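Local coordinates for protein Non-reducing end beta-L-arabinofuranosidase (Bacteroides thetaiotaomicron, PDB 5MQO) that is a family GH127 glycoside hydrolase, probably an aceric acidase that takes part in the breakdown of complex plant pectin by gut bacteria, at residues Pro286-Tyr291 against Glu316-Lys321; Gly347-Gly352 against Gln361-Ser366; Asn514-Leu519 against Val572-Met577; Gly527-Phe532 against Arg565-Gly570. All coordinates share one frame; numbering follows the deposited sequence.

Interaction 1 (Pro286-Tyr291 against Glu316-Lys321); sequences PFRDQY and EQQLMK
Arg-288 and Glu-316 form a two-pronged salt bridge between a short 3-10 turn and the residue just before helix 317-333. Arg-288 NH2 donates to Glu-316 OE1 at 2.9 Å, in the guanidinium plane and on the syn lone pair. Arg-288 NE reaches Glu-316 OE2, also at 2.9 Å, with a bond more bent and 26° out of the carboxylate plane. The guanidinium thus meets the acid side-on, each oxygen taking one N-H. Its third nitrogen, NH1, binds Asp-269, so the arginine lies between two acids, which would probably favour its charged form. Leu-319 CD2 sits over one face of the guanidinium, 3.9 Å from Arg-288 NH2. Leu-319 CD2 also meets the edge of the Phe-287 ring, 4.1 Å from Phe-287 CD2. Gln-318 closes the other end. Its CG stands anti to the backbone N and the chain then bends at chi2 (54°), which turns the amide toward Tyr-291. Gln-318 NE2 donates to Tyr-291 OH at 3.1 Å, the amide almost perpendicular to the ring. The same nitrogen also binds Asn-322 OD1, one turn further along the helix. Phe-287 and Leu-319 are buried, while the polar pairs lie nearer the surface. The loop between helices 258-270 and 297-314 is held in this way to the N-terminal turn of helix 317-333, while Phe-287 also packs on Leu-303 and Val-307 of helix 297-314.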
loop_
_atom_site.group_PDB
_atom_site.type_symbol
_atom_site.label_atom_id
_atom_site.label_comp_id
_atom_site.label_asym_id
_atom_site.label_seq_id
_atom_site.Cartn_x
_atom_site.Cartn_y
_atom_site.Cartn_z
ATOM N N PRO A 286 14.396 10.962 -20.478
ATOM C CA PRO A 286 13.282 10.085 -20.860
ATOM C C PRO A 286 13.063 8.888 -19.948
ATOM O O PRO A 286 13.970 8.471 -19.262
ATOM C CB PRO A 286 13.703 9.609 -22.247
ATOM C CG PRO A 286 14.435 10.786 -22.776
ATOM C CD PRO A 286 15.262 11.238 -21.631
ATOM N N PHE A 287 11.867 8.325 -19.951
ATOM C CA PHE A 287 11.600 7.198 -19.074
ATOM C C PHE A 287 12.476 6.002 -19.381
ATOM O O PHE A 287 12.907 5.311 -18.466
ATOM C CB PHE A 287 10.138 6.775 -19.035
ATOM C CG PHE A 287 9.912 5.638 -18.101
ATOM C CD1 PHE A 287 9.987 5.841 -16.727
ATOM C CD2 PHE A 287 9.747 4.336 -18.579
ATOM C CE1 PHE A 287 9.826 4.764 -15.839
ATOM C CE2 PHE A 287 9.620 3.258 -17.708
ATOM C CZ PHE A 287 9.650 3.464 -16.345
ATOM N N ARG A 288 12.785 5.774 -20.648
ATOM C CA ARG A 288 13.501 4.546 -21.024
ATOM C C ARG A 288 14.965 4.563 -20.621
ATOM O O ARG A 288 15.596 3.517 -20.604
ATOM C CB ARG A 288 13.306 4.250 -22.506
ATOM C CG ARG A 288 11.841 4.000 -22.824
ATOM C CD ARG A 288 11.580 3.617 -24.279
ATOM N NE ARG A 288 10.211 3.141 -24.464
ATOM C CZ ARG A 288 9.117 3.916 -24.437
ATOM N NH1 ARG A 288 9.176 5.249 -24.239
ATOM N NH2 ARG A 288 7.926 3.350 -24.607
ATOM N N ASP A 289 15.482 5.740 -20.263
ATOM C CA ASP A 289 16.844 5.898 -19.713
ATOM C C ASP A 289 16.906 5.750 -18.201
ATOM O O ASP A 289 17.986 5.676 -17.664
ATOM C CB ASP A 289 17.450 7.262 -20.106
ATOM C CG ASP A 289 17.534 7.459 -21.618
ATOM O OD1 ASP A 289 18.134 6.601 -22.304
ATOM O OD2 ASP A 289 16.997 8.472 -22.123
ATOM N N GLN A 290 15.765 5.714 -17.520
ATOM C CA GLN A 290 15.703 5.638 -16.061
ATOM C C GLN A 290 15.785 4.218 -15.599
ATOM O O GLN A 290 14.903 3.424 -15.931
ATOM C CB GLN A 290 14.392 6.215 -15.541
ATOM C CG GLN A 290 14.267 7.721 -15.721
ATOM C CD GLN A 290 12.917 8.257 -15.260
ATOM O OE1 GLN A 290 12.365 7.842 -14.229
ATOM N NE2 GLN A 290 12.397 9.211 -16.013
ATOM N N TYR A 291 16.822 3.885 -14.832
ATOM C CA TYR A 291 16.971 2.539 -14.247
ATOM C C TYR A 291 17.074 2.582 -12.705
ATOM O O TYR A 291 17.482 1.595 -12.068
ATOM C CB TYR A 291 18.202 1.831 -14.847
ATOM C CG TYR A 291 18.100 1.550 -16.310
ATOM C CD1 TYR A 291 17.510 0.352 -16.775
ATOM C CD2 TYR A 291 18.582 2.467 -17.261
ATOM C CE1 TYR A 291 17.417 0.061 -18.138
ATOM C CE2 TYR A 291 18.475 2.202 -18.646
ATOM C CZ TYR A 291 17.895 0.993 -19.079
ATOM O OH TYR A 291 17.791 0.689 -20.420
ATOM N N GLU A 316 5.867 -4.228 -24.288
ATOM C CA GLU A 316 7.152 -3.632 -24.690
ATOM C C GLU A 316 8.207 -3.998 -23.671
ATOM O O GLU A 316 8.233 -3.463 -22.588
ATOM C CB GLU A 316 7.042 -2.106 -24.810
ATOM C CG GLU A 316 8.235 -1.431 -25.528
ATOM C CD GLU A 316 8.261 0.084 -25.339
ATOM O OE1 GLU A 316 7.255 0.584 -24.770
ATOM O OE2 GLU A 316 9.257 0.759 -25.738
ATOM N N GLN A 317 9.072 -4.930 -24.014
ATOM C CA GLN A 317 10.026 -5.444 -23.043
ATOM C C GLN A 317 10.869 -4.372 -22.352
ATOM O O GLN A 317 11.146 -4.498 -21.163
ATOM C CB GLN A 317 10.899 -6.539 -23.672
ATOM C CG GLN A 317 10.115 -7.843 -23.865
ATOM C CD GLN A 317 10.933 -8.964 -24.511
ATOM O OE1 GLN A 317 11.294 -8.888 -25.702
ATOM N NE2 GLN A 317 11.217 -10.023 -23.731
ATOM N N GLN A 318 11.236 -3.319 -23.082
ATOM C CA GLN A 318 12.147 -2.288 -22.561
ATOM C C GLN A 318 11.581 -1.693 -21.286
ATOM O O GLN A 318 12.278 -1.595 -20.308
ATOM C CB GLN A 318 12.437 -1.214 -23.618
ATOM C CG GLN A 318 13.230 0.005 -23.143
ATOM C CD GLN A 318 14.556 -0.311 -22.459
ATOM O OE1 GLN A 318 15.315 -1.177 -22.894
ATOM N NE2 GLN A 318 14.847 0.415 -21.391
ATOM N N LEU A 319 10.296 -1.386 -21.283
ATOM C CA LEU A 319 9.606 -0.936 -20.065
ATOM C C LEU A 319 9.848 -1.835 -18.820
ATOM O O LEU A 319 10.129 -1.334 -17.740
ATOM C CB LEU A 319 8.111 -0.816 -20.320
ATOM C CG LEU A 319 7.734 0.106 -21.471
ATOM C CD1 LEU A 319 6.249 0.031 -21.707
ATOM C CD2 LEU A 319 8.163 1.536 -21.196
ATOM N N MET A 320 9.755 -3.153 -18.986
ATOM C CA MET A 320 10.041 -4.108 -17.904
ATOM C C MET A 320 11.535 -4.152 -17.569
ATOM O O MET A 320 11.899 -4.484 -16.455
ATOM C CB MET A 320 9.528 -5.504 -18.281
ATOM C CG MET A 320 9.367 -6.503 -17.130
ATOM S SD MET A 320 8.197 -6.182 -15.785
ATOM C CE MET A 320 7.041 -5.049 -16.567
ATOM N N LYS A 321 12.404 -3.822 -18.520
ATOM C CA LYS A 321 13.832 -3.627 -18.192
ATOM C C LYS A 321 14.027 -2.436 -17.230
ATOM O O LYS A 321 14.812 -2.519 -16.301
ATOM C CB LYS A 321 14.702 -3.479 -19.461
ATOM C CG LYS A 321 15.775 -4.561 -19.617
ATOM C CD LYS A 321 16.044 -5.025 -21.061
ATOM C CE LYS A 321 16.732 -6.399 -21.038
ATOM N NZ LYS A 321 17.522 -6.694 -22.268
#

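Interaction 2 (Gly347-Gly352 against Gln361-Ser366); sequences GTSPDG and QKVHQS
Ser-349 and Val-363 make the tight side of this contact. Ser-349 CB lies 3.5 Å from Val-363 CG1, on the face of the two strands that also carries Gln-361. Val-363 is buried, and its second methyl, CG2, sits between the backbone N and the carbonyl carbon. This turns CG2 over Gly-347, 3.8 Å from Gly-347 C, where no side chain stands in its way. The polar ends on this face are held from outside: Ser-349 OG and Gln-361 OE1 both bind Asp-279, and Gln-361 NE2 binds the carbonyl of Gly-277. The two strands form a beta hairpin, a small two-stranded antiparallel sheet within the catalytic domain. Gly-347 with Val-363 and Ser-349 with Gln-361 are its hydrogen-bonded pairs. The shortest bond is Val-363 N to Gly-347 O, 2.8 Å. The straightest is Gln-361 N to Ser-349 O, 3.0 Å and 175°. After Ser-349 a cis peptide leads into Pro-350. Just beyond strand 361-364 the chain bends away, and Gln-365 and Ser-366 form a G1 beta bulge opposite Leu-344. The opposite face of the hairpin is loose. Thr-348 and Lys-362 are a non-hydrogen-bonded pair there, both exposed. Their side chains reach only across to backbone: Thr-348 CB is 3.6 Å from Gln-361 O, and Lys-362 CB is 3.9 Å from Gly-347 O.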
loop_
_atom_site.group_PDB
_atom_site.type_symbol
_atom_site.label_atom_id
_atom_site.label_comp_id
_atom_site.label_asym_id
_atom_site.label_seq_id
_atom_site.Cartn_x
_atom_site.Cartn_y
_atom_site.Cartn_z
ATOM N N GLY A 347 16.059 18.072 -0.315
ATOM C CA GLY A 347 17.441 17.697 -0.592
ATOM C C GLY A 347 17.866 18.019 -2.013
ATOM O O GLY A 347 17.215 18.819 -2.715
ATOM N N THR A 348 18.945 17.377 -2.451
ATOM C CA THR A 348 19.492 17.594 -3.785
ATOM C C THR A 348 19.679 16.262 -4.504
ATOM O O THR A 348 19.998 15.275 -3.875
ATOM C CB THR A 348 20.840 18.325 -3.724
ATOM O OG1 THR A 348 21.668 17.715 -2.731
ATOM C CG2 THR A 348 20.639 19.749 -3.339
ATOM N N SER A 349 19.465 16.275 -5.822
ATOM C CA SER A 349 19.684 15.143 -6.723
ATOM C C SER A 349 20.503 15.565 -7.981
ATOM O O SER A 349 20.200 16.590 -8.619
ATOM C CB SER A 349 18.345 14.574 -7.171
ATOM O OG SER A 349 18.523 13.379 -7.904
ATOM N N PRO A 350 21.576 14.853 -8.307
ATOM C CA PRO A 350 22.267 13.919 -7.422
ATOM C C PRO A 350 23.008 14.564 -6.197
ATOM O O PRO A 350 23.222 15.791 -6.143
ATOM C CB PRO A 350 23.275 13.289 -8.367
ATOM C CG PRO A 350 23.657 14.407 -9.279
ATOM C CD PRO A 350 22.417 15.238 -9.459
ATOM N N ASP A 351 23.412 13.701 -5.261
ATOM C CA ASP A 351 24.014 14.079 -3.963
ATOM C C ASP A 351 25.475 13.625 -3.914
ATOM O O ASP A 351 25.776 12.437 -3.722
ATOM C CB ASP A 351 23.216 13.439 -2.792
ATOM C CG ASP A 351 23.652 13.927 -1.406
ATOM O OD1 ASP A 351 24.579 14.729 -1.290
ATOM O OD2 ASP A 351 23.050 13.500 -0.407
ATOM N N GLY A 352 26.367 14.592 -4.099
ATOM C CA GLY A 352 27.807 14.409 -3.907
ATOM C C GLY A 352 28.555 13.736 -5.033
ATOM O O GLY A 352 29.682 13.331 -4.834
ATOM N N GLN A 361 19.852 19.584 -8.657
ATOM C CA GLN A 361 18.523 20.154 -8.459
ATOM C C GLN A 361 18.029 19.909 -7.048
ATOM O O GLN A 361 18.478 18.986 -6.398
ATOM C CB GLN A 361 17.549 19.491 -9.407
ATOM C CG GLN A 361 17.798 19.742 -10.887
ATOM C CD GLN A 361 16.925 18.874 -11.776
ATOM O OE1 GLN A 361 16.248 17.935 -11.311
ATOM N NE2 GLN A 361 16.950 19.163 -13.050
ATOM N N LYS A 362 17.089 20.727 -6.583
ATOM C CA LYS A 362 16.313 20.409 -5.371
ATOM C C LYS A 362 15.288 19.280 -5.609
ATOM O O LYS A 362 14.718 19.163 -6.689
ATOM C CB LYS A 362 15.632 21.656 -4.785
ATOM C CG LYS A 362 16.607 22.554 -4.023
ATOM C CD LYS A 362 16.163 24.005 -3.973
ATOM C CE LYS A 362 14.826 24.148 -3.272
ATOM N NZ LYS A 362 14.159 25.406 -3.679
ATOM N N VAL A 363 15.099 18.443 -4.582
ATOM C CA VAL A 363 14.001 17.457 -4.523
ATOM C C VAL A 363 13.205 17.712 -3.248
ATOM O O VAL A 363 13.635 18.461 -2.380
ATOM C CB VAL A 363 14.518 15.994 -4.585
ATOM C CG1 VAL A 363 15.387 15.793 -5.810
ATOM C CG2 VAL A 363 15.310 15.595 -3.339
ATOM N N HIS A 364 12.041 17.101 -3.127
ATOM C CA HIS A 364 11.255 17.202 -1.884
ATOM C C HIS A 364 10.316 16.004 -1.746
ATOM O O HIS A 364 9.832 15.498 -2.736
ATOM C CB HIS A 364 10.489 18.542 -1.801
ATOM C CG HIS A 364 9.294 18.629 -2.715
ATOM N ND1 HIS A 364 9.345 18.290 -4.053
ATOM C CD2 HIS A 364 8.017 19.028 -2.481
ATOM C CE1 HIS A 364 8.160 18.475 -4.601
ATOM N NE2 HIS A 364 7.332 18.914 -3.668
ATOM N N GLN A 365 10.092 15.552 -0.518
ATOM C CA GLN A 365 9.191 14.435 -0.227
ATOM C C GLN A 365 9.632 13.294 -1.122
ATOM O O GLN A 365 8.854 12.703 -1.891
ATOM C CB GLN A 365 7.737 14.858 -0.446
ATOM C CG GLN A 365 7.470 16.307 -0.032
ATOM C CD GLN A 365 6.027 16.605 0.315
ATOM O OE1 GLN A 365 5.110 15.939 -0.142
ATOM N NE2 GLN A 365 5.828 17.609 1.150
ATOM N N SER A 366 10.924 13.009 -0.980
ATOM C CA SER A 366 11.705 12.380 -2.020
ATOM C C SER A 366 12.608 11.223 -1.592
ATOM O O SER A 366 13.083 11.140 -0.443
ATOM C CB SER A 366 12.576 13.446 -2.695
ATOM O OG SER A 366 13.484 12.876 -3.613
#

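Interaction 3 (Asn514-Leu519 against Val572-Met577); sequences NVRVTL and VVELVM
Val-515 faces Leu-575 and Val-517 faces Val-573 on the buried side of two antiparallel strands. The CB atoms of Val-515 and Leu-575 are 4.2 Å apart. Val-515 CG2 also touches Met-577 CE at 3.7 Å. The methionine bends at chi3 (-73°), and the bend brings its methyl back to the valine. Both apolar pairs are also hydrogen-bonded pairs of the ladder. Val-517 N to Val-573 O is the shortest of the bonds, 2.7 Å, while Leu-575 N to Val-515 O is weak. This face packs on Leu-531 and Phe-533 of strand 529-535, so the strands belong to one layer of the beta sandwich in the GH127 middle domain. The other face is more polar. Thr-518 and Val-572 lie side by side there, with their CG2 atoms 4.0 Å apart. Val-572 CG1 rests on the aliphatic CG of Arg-516. Arg-516 bends at chi3 (-64°), and this turns its guanidinium alongside Glu-574. Glu-574 OE1 accepts from Arg-516 NE at 3.0 Å and from NH2 at 3.1 Å. NE comes on the anti side and NH2 on the syn side, both from the same face of the carboxylate, and the two planes are 17° apart. A glutamine in place of Glu-574 would probably keep an acceptor but leave the arginine charge without its mate in this pair. The chemistry splits by face: Val-515, Val-517, Val-573 and Leu-575, joined by Met-577, serve the sandwich interior, and the salt bridge joins neighbouring strands on the more open surface.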
loop_
_atom_site.group_PDB
_atom_site.type_symbol
_atom_site.label_atom_id
_atom_site.label_comp_id
_atom_site.label_asym_id
_atom_site.label_seq_id
_atom_site.Cartn_x
_atom_site.Cartn_y
_atom_site.Cartn_z
ATOM N N ASN A 514 -2.012 -19.616 10.992
ATOM C CA ASN A 514 -2.801 -20.787 10.606
ATOM C C ASN A 514 -3.934 -20.383 9.718
ATOM O O ASN A 514 -4.818 -19.648 10.157
ATOM C CB ASN A 514 -3.395 -21.483 11.829
ATOM C CG ASN A 514 -2.341 -21.892 12.824
ATOM O OD1 ASN A 514 -1.361 -22.559 12.471
ATOM N ND2 ASN A 514 -2.505 -21.459 14.070
ATOM N N VAL A 515 -3.939 -20.888 8.483
ATOM C CA VAL A 515 -5.014 -20.583 7.525
ATOM C C VAL A 515 -5.770 -21.839 7.093
ATOM O O VAL A 515 -5.191 -22.882 6.851
ATOM C CB VAL A 515 -4.478 -19.817 6.296
ATOM C CG1 VAL A 515 -5.607 -19.343 5.382
ATOM C CG2 VAL A 515 -3.662 -18.622 6.762
ATOM N N ARG A 516 -7.082 -21.716 7.027
ATOM C CA ARG A 516 -7.909 -22.774 6.542
ATOM C C ARG A 516 -8.770 -22.216 5.442
ATOM O O ARG A 516 -9.489 -21.224 5.662
ATOM C CB ARG A 516 -8.795 -23.316 7.657
ATOM C CG ARG A 516 -9.740 -24.430 7.220
ATOM C CD ARG A 516 -10.610 -24.848 8.375
ATOM N NE ARG A 516 -9.818 -25.420 9.451
ATOM C CZ ARG A 516 -10.311 -25.832 10.615
ATOM N NH1 ARG A 516 -11.614 -25.759 10.881
ATOM N NH2 ARG A 516 -9.479 -26.334 11.515
ATOM N N VAL A 517 -8.693 -22.877 4.282
ATOM C CA VAL A 517 -9.541 -22.597 3.137
ATOM C C VAL A 517 -10.523 -23.759 3.000
ATOM O O VAL A 517 -10.136 -24.927 2.886
ATOM C CB VAL A 517 -8.708 -22.355 1.851
ATOM C CG1 VAL A 517 -9.602 -22.109 0.636
ATOM C CG2 VAL A 517 -7.811 -21.145 2.071
ATOM N N THR A 518 -11.802 -23.422 3.051
ATOM C CA THR A 518 -12.865 -24.395 2.964
ATOM C C THR A 518 -13.628 -24.091 1.689
ATOM O O THR A 518 -14.014 -22.947 1.491
ATOM C CB THR A 518 -13.808 -24.271 4.172
ATOM O OG1 THR A 518 -13.038 -24.273 5.393
ATOM C CG2 THR A 518 -14.820 -25.397 4.169
ATOM N N LEU A 519 -13.848 -25.112 0.853
ATOM C CA LEU A 519 -14.609 -24.983 -0.401
ATOM C C LEU A 519 -16.094 -25.251 -0.266
ATOM O O LEU A 519 -16.470 -26.407 -0.162
ATOM C CB LEU A 519 -14.070 -25.980 -1.406
ATOM C CG LEU A 519 -12.675 -25.613 -1.875
ATOM C CD1 LEU A 519 -11.999 -26.864 -2.381
ATOM C CD2 LEU A 519 -12.722 -24.529 -2.958
ATOM N N VAL A 572 -11.108 -29.066 2.372
ATOM C CA VAL A 572 -10.461 -28.184 3.337
ATOM C C VAL A 572 -8.961 -28.219 3.109
ATOM O O VAL A 572 -8.351 -29.271 3.224
ATOM C CB VAL A 572 -10.796 -28.648 4.769
ATOM C CG1 VAL A 572 -9.817 -28.104 5.803
ATOM C CG2 VAL A 572 -12.220 -28.252 5.125
ATOM N N VAL A 573 -8.375 -27.072 2.781
ATOM C CA VAL A 573 -6.925 -26.904 2.803
ATOM C C VAL A 573 -6.533 -26.078 4.030
ATOM O O VAL A 573 -7.253 -25.152 4.431
ATOM C CB VAL A 573 -6.404 -26.173 1.553
ATOM C CG1 VAL A 573 -4.889 -26.321 1.446
ATOM C CG2 VAL A 573 -7.067 -26.702 0.300
ATOM N N GLU A 574 -5.381 -26.407 4.604
ATOM C CA GLU A 574 -4.917 -25.775 5.827
ATOM C C GLU A 574 -3.405 -25.502 5.781
ATOM O O GLU A 574 -2.582 -26.416 5.850
ATOM C CB GLU A 574 -5.292 -26.623 7.043
ATOM C CG GLU A 574 -5.322 -25.840 8.347
ATOM C CD GLU A 574 -5.880 -26.650 9.504
ATOM O OE1 GLU A 574 -7.120 -26.838 9.559
ATOM O OE2 GLU A 574 -5.063 -27.098 10.344
ATOM N N LEU A 575 -3.059 -24.223 5.647
ATOM C CA LEU A 575 -1.681 -23.761 5.669
ATOM C C LEU A 575 -1.321 -23.506 7.102
ATOM O O LEU A 575 -2.060 -22.799 7.786
ATOM C CB LEU A 575 -1.587 -22.467 4.886
ATOM C CG LEU A 575 -0.212 -21.815 4.781
ATOM C CD1 LEU A 575 0.793 -22.712 4.070
ATOM C CD2 LEU A 575 -0.331 -20.480 4.066
ATOM N N VAL A 576 -0.225 -24.103 7.570
ATOM C CA VAL A 576 0.358 -23.738 8.870
ATOM C C VAL A 576 1.714 -23.095 8.633
ATOM O O VAL A 576 2.642 -23.773 8.235
ATOM C CB VAL A 576 0.542 -24.958 9.809
ATOM C CG1 VAL A 576 1.108 -24.537 11.171
ATOM C CG2 VAL A 576 -0.769 -25.696 9.993
ATOM N N MET A 577 1.804 -21.787 8.854
ATOM C CA MET A 577 3.071 -21.028 8.754
ATOM C C MET A 577 3.603 -20.849 10.150
ATOM O O MET A 577 2.860 -20.448 11.022
ATOM C CB MET A 577 2.851 -19.633 8.125
ATOM C CG MET A 577 2.461 -19.650 6.644
ATOM S SD MET A 577 1.673 -18.146 5.968
ATOM C CE MET A 577 0.048 -18.252 6.691
#

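Interaction 4 (Gly527-Phe532 against Arg565-Gly570); sequences GAFSLF and RTWKKG
The beta sandwich of the GH127 middle domain has an edge here, where strand 559-565 pairs with strand 529-535 and the chain then leaves the sheet carrying Trp-567. Phe-529 and Arg-565 are an antiparallel hydrogen-bonded pair: Phe-529 N donates to Arg-565 O at 3.2 Å, but the return bond from Arg-565 N is weak. The indole supplies a further donor. Trp-567 NE1 reaches Phe-529 O at 2.6 Å, with the oxygen in the ring plane and a bent N-H...O angle of 136°. The same five-membered ring turns its edge to the Phe-529 face. Trp-567 CD1 stands 3.3 Å from Phe-529 CZ, and the planes are inclined at 51°, an edge-to-face pair short of perpendicular. Phe-529 has its CG between the backbone N and the carbonyl carbon (chi1 65°), which presents the face of the ring to the indole edge. Leu-531 covers the six-membered ring of Trp-567 in a CH-pi contact, its CD1 3.9 Å from the centroid. Arg-565 CB lies over the opposite indole face. Further out, Thr-566 CG2 meets Gly-527 O at 3.5 Å. Val-546 and Val-573 of the facing sheet also touch Trp-567, which therefore lies between the two layers. A leucine in place of Trp-567 would probably cost Phe-529 O the indole N-H and open a gap above the Phe-529 ring. One side chain thus does two jobs: its N-H serves a buried strand carbonyl, and its carbon surface fills the apolar interior.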
loop_
_atom_site.group_PDB
_atom_site.type_symbol
_atom_site.label_atom_id
_atom_site.label_comp_id
_atom_site.label_asym_id
_atom_site.label_seq_id
_atom_site.Cartn_x
_atom_site.Cartn_y
_atom_site.Cartn_z
ATOM N N GLY A 527 -12.583 -28.911 -13.887
ATOM C CA GLY A 527 -11.741 -30.101 -13.997
ATOM C C GLY A 527 -10.987 -30.298 -12.709
ATOM O O GLY A 527 -11.534 -30.151 -11.609
ATOM N N ALA A 528 -9.720 -30.656 -12.852
ATOM C CA ALA A 528 -8.722 -30.323 -11.840
ATOM C C ALA A 528 -8.394 -28.850 -12.064
ATOM O O ALA A 528 -8.451 -28.357 -13.191
ATOM C CB ALA A 528 -7.467 -31.170 -11.988
ATOM N N PHE A 529 -8.109 -28.155 -10.972
ATOM C CA PHE A 529 -7.575 -26.795 -11.006
ATOM C C PHE A 529 -6.867 -26.564 -9.681
ATOM O O PHE A 529 -7.145 -27.279 -8.700
ATOM C CB PHE A 529 -8.685 -25.762 -11.243
ATOM C CG PHE A 529 -9.695 -25.681 -10.136
ATOM C CD1 PHE A 529 -10.768 -26.555 -10.094
ATOM C CD2 PHE A 529 -9.578 -24.735 -9.140
ATOM C CE1 PHE A 529 -11.704 -26.489 -9.064
ATOM C CE2 PHE A 529 -10.504 -24.663 -8.103
ATOM C CZ PHE A 529 -11.576 -25.536 -8.066
ATOM N N SER A 530 -5.980 -25.567 -9.645
ATOM C CA SER A 530 -5.088 -25.371 -8.492
ATOM C C SER A 530 -5.593 -24.370 -7.446
ATOM O O SER A 530 -6.414 -23.482 -7.727
ATOM C CB SER A 530 -3.698 -24.964 -8.974
ATOM O OG SER A 530 -3.011 -26.042 -9.582
ATOM N N LEU A 531 -5.111 -24.538 -6.225
ATOM C CA LEU A 531 -5.197 -23.490 -5.208
ATOM C C LEU A 531 -3.785 -23.170 -4.793
ATOM O O LEU A 531 -3.099 -24.019 -4.230
ATOM C CB LEU A 531 -5.991 -23.944 -3.976
ATOM C CG LEU A 531 -7.515 -24.011 -4.109
ATOM C CD1 LEU A 531 -8.151 -24.324 -2.755
ATOM C CD2 LEU A 531 -8.112 -22.733 -4.674
ATOM N N PHE A 532 -3.353 -21.945 -5.054
ATOM C CA PHE A 532 -1.980 -21.539 -4.761
ATOM C C PHE A 532 -1.978 -20.784 -3.451
ATOM O O PHE A 532 -2.853 -19.939 -3.232
ATOM C CB PHE A 532 -1.447 -20.629 -5.842
ATOM C CG PHE A 532 -1.425 -21.237 -7.204
ATOM C CD1 PHE A 532 -2.565 -21.262 -7.990
ATOM C CD2 PHE A 532 -0.237 -21.719 -7.744
ATOM C CE1 PHE A 532 -2.545 -21.792 -9.274
ATOM C CE2 PHE A 532 -0.198 -22.243 -9.032
ATOM C CZ PHE A 532 -1.365 -22.286 -9.795
ATOM N N ARG A 565 -5.726 -30.374 -7.924
ATOM C CA ARG A 565 -6.674 -31.316 -7.338
ATOM C C ARG A 565 -8.032 -31.131 -8.019
ATOM O O ARG A 565 -8.370 -30.030 -8.444
ATOM C CB ARG A 565 -6.781 -31.004 -5.840
ATOM C CG ARG A 565 -7.596 -31.961 -4.996
ATOM C CD ARG A 565 -6.891 -33.300 -4.830
ATOM N NE ARG A 565 -5.606 -33.155 -4.133
ATOM C CZ ARG A 565 -5.418 -33.243 -2.812
ATOM N NH1 ARG A 565 -6.436 -33.491 -1.979
ATOM N NH2 ARG A 565 -4.185 -33.080 -2.314
ATOM N N THR A 566 -8.807 -32.205 -8.148
ATOM C CA THR A 566 -10.209 -32.081 -8.572
ATOM C C THR A 566 -10.973 -31.822 -7.282
ATOM O O THR A 566 -11.217 -32.738 -6.504
ATOM C CB THR A 566 -10.740 -33.327 -9.337
ATOM O OG1 THR A 566 -9.951 -33.544 -10.510
ATOM C CG2 THR A 566 -12.182 -33.118 -9.785
ATOM N N TRP A 567 -11.310 -30.562 -7.046
ATOM C CA TRP A 567 -11.861 -30.137 -5.754
ATOM C C TRP A 567 -13.338 -30.482 -5.709
ATOM O O TRP A 567 -14.060 -30.244 -6.680
ATOM C CB TRP A 567 -11.655 -28.618 -5.515
ATOM C CG TRP A 567 -10.223 -28.185 -5.556
ATOM C CD1 TRP A 567 -9.532 -27.734 -6.646
ATOM C CD2 TRP A 567 -9.295 -28.187 -4.470
ATOM N NE1 TRP A 567 -8.235 -27.457 -6.304
ATOM C CE2 TRP A 567 -8.065 -27.730 -4.970
ATOM C CE3 TRP A 567 -9.384 -28.533 -3.116
ATOM C CZ2 TRP A 567 -6.937 -27.599 -4.160
ATOM C CZ3 TRP A 567 -8.279 -28.408 -2.327
ATOM C CH2 TRP A 567 -7.066 -27.934 -2.848
ATOM N N LYS A 568 -13.758 -31.050 -4.578
ATOM C CA LYS A 568 -15.157 -31.381 -4.294
ATOM C C LYS A 568 -15.673 -30.389 -3.275
ATOM O O LYS A 568 -14.887 -29.835 -2.495
ATOM C CB LYS A 568 -15.286 -32.797 -3.672
ATOM C CG LYS A 568 -14.518 -33.927 -4.357
ATOM C CD LYS A 568 -15.058 -34.257 -5.748
ATOM C CE LYS A 568 -14.005 -34.896 -6.656
ATOM N NZ LYS A 568 -13.224 -36.000 -6.013
ATOM N N LYS A 569 -16.993 -30.213 -3.230
ATOM C CA LYS A 569 -17.612 -29.477 -2.129
ATOM C C LYS A 569 -17.083 -29.966 -0.782
ATOM O O LYS A 569 -16.758 -31.140 -0.620
ATOM C CB LYS A 569 -19.136 -29.590 -2.159
ATOM C CG LYS A 569 -19.815 -29.163 -0.857
ATOM C CD LYS A 569 -21.286 -28.828 -1.022
ATOM C CE LYS A 569 -21.809 -28.236 0.280
ATOM N NZ LYS A 569 -23.263 -27.932 0.220
ATOM N N GLY A 570 -16.940 -29.028 0.153
ATOM C CA GLY A 570 -16.538 -29.320 1.511
ATOM C C GLY A 570 -15.077 -29.642 1.722
ATOM O O GLY A 570 -14.681 -29.870 2.868
#

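How the interactions relate
Interaction 1 comes first along the chain and closes a mostly helical loop around helix 297-314. Interaction 2 follows in series and closes a short hairpin after helix 317-333; the two do not touch, their centres being about 22 Å apart. Both belong to the catalytic domain. Interaction 3 then closes a longer, strand-rich loop in the middle domain, and interaction 4 is nested inside it. These two meet: Leu-519 CD1 and Val-573 CG2 pack on Trp-567, and Leu-519 O probably accepts a hydrogen bond from Gly-570 N. Together they tie the two sheets of the sandwich, on the other side of the chain's centre from interaction 2.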